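Local structure of adhesion and penetration protein autotransporter (Haemophilus influenzae, 3SYJ) at residues P130-Y142 with F223-N235. The protein promotes adherence and invasion by binding a host cell structure, is probably a serine protease, and through this passenger domain self-associates in bacterial aggregation. Numbering follows the deposited sequence.
Sequences PIDMTSNMNGSTY and FIYDAEKQKWLIN
Asn235 turns its CG away from its own backbone nitrogen (chi1 -175°), while Thr134, at chi1 53°, holds OG1 between its backbone N and carbonyl carbon; OG1 thereby comes 3.1 Å from OD1 of Asn235. The same OD1 lies over the centre of the Tyr142 ring, 3.4 Å above its plane, and CB of Thr141 covers the opposite face. Tyrosine suits this place by offering a flat face to Asn235 and a hydroxyl that bonds to Asn136 O (2.8 Å), which limits how far the ring can move. Threonine suits its place because its other branch is apolar: CG2 packs against CG2 of Ile224 and CB of Leu233.

Beside this polar cluster the backbones join in a single bridge of two hydrogen bonds around Met133, Ile234 N to Asp132 O (3.0 Å) and Thr134 N to Ile234 O (3.1 Å). A water linking Asp132 N to Trp232 O continues the join. Ile131, beta-branched and apolar, reaches two neighbours at once: CD1 goes to Phe223 CD1 (3.7 Å) and CG2 crosses Ile234, whose CG2 also meets CG of Met133. Lys231 NZ stays 4.2 Å from Asp132 OD2, though the opposite charges probably still attract.

The loop is thus laid along a hairpin whose G1 beta bulge, Gln230 and Lys231, faces Asp226, within the antiparallel beta framework of the chymotrypsin-like S6 protease domain.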
# COMPACT_ATOMS: atom_id res chain seq x y z
N PRO A 130 -48.76 1.37 33.41
CA PRO A 130 -49.36 0.79 34.62
C PRO A 130 -48.95 -0.67 34.77
O PRO A 130 -48.48 -1.29 33.81
CB PRO A 130 -50.87 0.87 34.34
CG PRO A 130 -51.02 1.95 33.32
CD PRO A 130 -49.77 1.89 32.48
N ILE A 131 -49.12 -1.21 35.98
CA ILE A 131 -48.81 -2.61 36.23
C ILE A 131 -50.10 -3.40 36.40
O ILE A 131 -51.09 -2.89 36.93
CB ILE A 131 -47.90 -2.78 37.47
CG1 ILE A 131 -47.31 -4.18 37.53
CG2 ILE A 131 -48.63 -2.46 38.76
CD1 ILE A 131 -45.99 -4.25 38.26
N ASP A 132 -50.10 -4.64 35.93
CA ASP A 132 -51.27 -5.50 36.08
C ASP A 132 -51.40 -5.99 37.51
O ASP A 132 -50.40 -6.10 38.24
CB ASP A 132 -51.18 -6.70 35.14
CG ASP A 132 -51.31 -6.30 33.68
OD1 ASP A 132 -51.58 -5.12 33.41
OD2 ASP A 132 -51.14 -7.18 32.81
N MET A 133 -52.64 -6.29 37.91
CA MET A 133 -52.94 -6.89 39.20
C MET A 133 -53.03 -8.43 39.16
O MET A 133 -53.41 -9.02 38.14
CB MET A 133 -54.26 -6.36 39.71
CG MET A 133 -54.32 -4.86 39.86
SD MET A 133 -55.86 -4.41 40.66
CE MET A 133 -55.60 -2.67 40.95
N THR A 134 -52.68 -9.08 40.27
CA THR A 134 -52.97 -10.50 40.43
C THR A 134 -54.49 -10.61 40.59
O THR A 134 -55.14 -9.66 41.02
CB THR A 134 -52.23 -11.13 41.64
OG1 THR A 134 -52.49 -10.37 42.83
CG2 THR A 134 -50.74 -11.18 41.39
N SER A 135 -55.06 -11.76 40.23
CA SER A 135 -56.51 -11.85 40.16
C SER A 135 -57.15 -12.72 41.24
O SER A 135 -58.36 -12.63 41.48
CB SER A 135 -56.94 -12.32 38.78
OG SER A 135 -56.30 -13.54 38.45
N ASN A 136 -56.35 -13.56 41.88
CA ASN A 136 -56.88 -14.48 42.89
C ASN A 136 -56.86 -13.83 44.26
O ASN A 136 -55.90 -13.15 44.62
CB ASN A 136 -56.04 -15.76 42.90
CG ASN A 136 -56.77 -16.93 43.54
OD1 ASN A 136 -57.35 -16.81 44.62
ND2 ASN A 136 -56.70 -18.09 42.90
N MET A 137 -57.93 -14.01 45.02
CA MET A 137 -58.01 -13.42 46.36
C MET A 137 -57.55 -14.38 47.46
O MET A 137 -57.46 -14.00 48.63
CB MET A 137 -59.42 -12.90 46.64
CG MET A 137 -59.93 -11.90 45.62
SD MET A 137 -58.94 -10.39 45.53
CE MET A 137 -58.97 -9.85 47.23
N ASN A 138 -57.26 -15.62 47.10
CA ASN A 138 -56.72 -16.57 48.06
C ASN A 138 -55.20 -16.44 48.19
O ASN A 138 -54.45 -16.80 47.28
CB ASN A 138 -57.11 -18.00 47.70
CG ASN A 138 -56.50 -19.03 48.65
OD1 ASN A 138 -56.37 -18.79 49.86
ND2 ASN A 138 -56.12 -20.18 48.09
N GLY A 139 -54.75 -15.92 49.33
CA GLY A 139 -53.34 -15.72 49.59
C GLY A 139 -52.47 -16.95 49.36
O GLY A 139 -51.32 -16.82 48.93
N SER A 140 -53.00 -18.13 49.64
CA SER A 140 -52.25 -19.37 49.46
C SER A 140 -51.79 -19.60 48.02
O SER A 140 -50.81 -20.30 47.77
CB SER A 140 -53.06 -20.57 49.95
OG SER A 140 -53.41 -20.42 51.32
N THR A 141 -52.51 -19.01 47.06
CA THR A 141 -52.20 -19.15 45.64
C THR A 141 -50.75 -18.83 45.32
O THR A 141 -50.13 -19.46 44.46
CB THR A 141 -53.05 -18.18 44.79
OG1 THR A 141 -54.43 -18.50 44.94
CG2 THR A 141 -52.66 -18.24 43.31
N TYR A 142 -50.21 -17.84 46.03
CA TYR A 142 -48.95 -17.22 45.66
C TYR A 142 -47.74 -17.82 46.36
O TYR A 142 -46.60 -17.40 46.13
CB TYR A 142 -49.05 -15.71 45.90
CG TYR A 142 -50.25 -15.13 45.19
CD1 TYR A 142 -50.24 -14.95 43.81
CD2 TYR A 142 -51.41 -14.81 45.89
CE1 TYR A 142 -51.35 -14.44 43.15
CE2 TYR A 142 -52.52 -14.30 45.23
CZ TYR A 142 -52.48 -14.12 43.86
OH TYR A 142 -53.57 -13.62 43.19
N PHE A 223 -45.07 -6.64 45.21
CA PHE A 223 -45.17 -7.18 43.86
C PHE A 223 -44.73 -8.63 43.81
O PHE A 223 -43.84 -9.04 44.54
CB PHE A 223 -44.29 -6.38 42.90
CG PHE A 223 -44.60 -4.91 42.87
CD1 PHE A 223 -45.48 -4.40 41.93
CD2 PHE A 223 -44.01 -4.05 43.78
CE1 PHE A 223 -45.77 -3.04 41.90
CE2 PHE A 223 -44.29 -2.69 43.75
CZ PHE A 223 -45.18 -2.19 42.80
N ILE A 224 -45.34 -9.41 42.92
CA ILE A 224 -44.96 -10.80 42.77
C ILE A 224 -44.69 -11.12 41.31
O ILE A 224 -45.36 -10.61 40.41
CB ILE A 224 -46.01 -11.76 43.39
CG1 ILE A 224 -45.42 -13.16 43.61
CG2 ILE A 224 -47.30 -11.79 42.55
CD1 ILE A 224 -46.32 -14.08 44.41
N TYR A 225 -43.67 -11.94 41.06
CA TYR A 225 -43.35 -12.31 39.69
C TYR A 225 -44.06 -13.59 39.28
O TYR A 225 -43.86 -14.65 39.88
CB TYR A 225 -41.85 -12.48 39.51
CG TYR A 225 -41.44 -12.64 38.05
CD1 TYR A 225 -41.49 -11.55 37.19
CD2 TYR A 225 -41.02 -13.86 37.54
CE1 TYR A 225 -41.12 -11.67 35.86
CE2 TYR A 225 -40.66 -13.99 36.21
CZ TYR A 225 -40.71 -12.88 35.37
OH TYR A 225 -40.34 -12.98 34.05
N ASP A 226 -44.90 -13.48 38.25
CA ASP A 226 -45.53 -14.64 37.62
C ASP A 226 -44.60 -15.17 36.53
O ASP A 226 -44.42 -14.54 35.50
CB ASP A 226 -46.88 -14.24 37.02
CG ASP A 226 -47.69 -15.44 36.53
OD1 ASP A 226 -47.10 -16.36 35.92
OD2 ASP A 226 -48.92 -15.45 36.74
N ALA A 227 -44.01 -16.34 36.77
CA ALA A 227 -43.00 -16.89 35.86
C ALA A 227 -43.62 -17.50 34.60
O ALA A 227 -42.97 -17.57 33.55
CB ALA A 227 -42.16 -17.93 36.58
N GLU A 228 -44.87 -17.93 34.70
CA GLU A 228 -45.56 -18.48 33.54
C GLU A 228 -45.86 -17.35 32.55
O GLU A 228 -45.55 -17.45 31.37
CB GLU A 228 -46.82 -19.22 34.00
CG GLU A 228 -46.59 -19.97 35.31
CD GLU A 228 -47.65 -21.01 35.63
OE1 GLU A 228 -48.86 -20.71 35.50
OE2 GLU A 228 -47.28 -22.14 36.03
N LYS A 229 -46.43 -16.25 33.05
CA LYS A 229 -46.72 -15.07 32.23
C LYS A 229 -45.47 -14.25 31.91
O LYS A 229 -45.45 -13.50 30.94
CB LYS A 229 -47.75 -14.17 32.91
CG LYS A 229 -49.07 -14.83 33.30
CD LYS A 229 -50.02 -13.78 33.87
CE LYS A 229 -51.22 -14.39 34.58
NZ LYS A 229 -52.19 -15.05 33.67
N GLN A 230 -44.45 -14.38 32.75
CA GLN A 230 -43.25 -13.55 32.66
C GLN A 230 -43.55 -12.08 32.93
O GLN A 230 -43.07 -11.19 32.23
CB GLN A 230 -42.57 -13.71 31.29
CG GLN A 230 -42.10 -15.11 31.01
CD GLN A 230 -40.83 -15.14 30.19
OE1 GLN A 230 -40.74 -14.53 29.12
NE2 GLN A 230 -39.82 -15.85 30.70
N LYS A 231 -44.34 -11.83 33.97
CA LYS A 231 -44.80 -10.49 34.28
C LYS A 231 -44.53 -10.23 35.74
O LYS A 231 -44.71 -11.11 36.57
CB LYS A 231 -46.31 -10.40 34.10
CG LYS A 231 -46.80 -9.82 32.79
CD LYS A 231 -48.32 -9.67 32.83
CE LYS A 231 -48.79 -8.72 31.74
NZ LYS A 231 -48.44 -9.22 30.37
N TRP A 232 -44.14 -9.01 36.06
CA TRP A 232 -44.32 -8.54 37.42
C TRP A 232 -45.78 -8.09 37.56
O TRP A 232 -46.34 -7.46 36.67
CB TRP A 232 -43.36 -7.40 37.75
CG TRP A 232 -41.95 -7.85 38.04
CD1 TRP A 232 -40.87 -7.80 37.19
CD2 TRP A 232 -41.46 -8.42 39.27
NE1 TRP A 232 -39.74 -8.30 37.82
CE2 TRP A 232 -40.08 -8.68 39.10
CE3 TRP A 232 -42.06 -8.72 40.50
CZ2 TRP A 232 -39.29 -9.24 40.11
CZ3 TRP A 232 -41.27 -9.28 41.51
CH2 TRP A 232 -39.91 -9.53 41.30
N LEU A 233 -46.40 -8.47 38.67
CA LEU A 233 -47.77 -8.06 38.96
C LEU A 233 -47.77 -7.45 40.34
O LEU A 233 -46.97 -7.85 41.19
CB LEU A 233 -48.71 -9.27 38.96
CG LEU A 233 -48.89 -10.01 37.64
CD1 LEU A 233 -49.30 -11.45 37.86
CD2 LEU A 233 -49.92 -9.29 36.81
N ILE A 234 -48.63 -6.47 40.58
CA ILE A 234 -48.80 -6.03 41.94
C ILE A 234 -49.66 -7.08 42.63
O ILE A 234 -50.68 -7.51 42.09
CB ILE A 234 -49.40 -4.60 42.09
CG1 ILE A 234 -49.57 -4.29 43.58
CG2 ILE A 234 -50.72 -4.48 41.35
CD1 ILE A 234 -49.86 -2.85 43.88
N ASN A 235 -49.24 -7.51 43.82
CA ASN A 235 -49.93 -8.59 44.52
C ASN A 235 -50.72 -8.09 45.71
O ASN A 235 -51.78 -8.62 46.02
CB ASN A 235 -48.93 -9.67 44.94
CG ASN A 235 -49.60 -10.89 45.56
OD1 ASN A 235 -50.72 -11.26 45.21
ND2 ASN A 235 -48.89 -11.53 46.49
O HOH W 1 -47.92 -6.00 34.80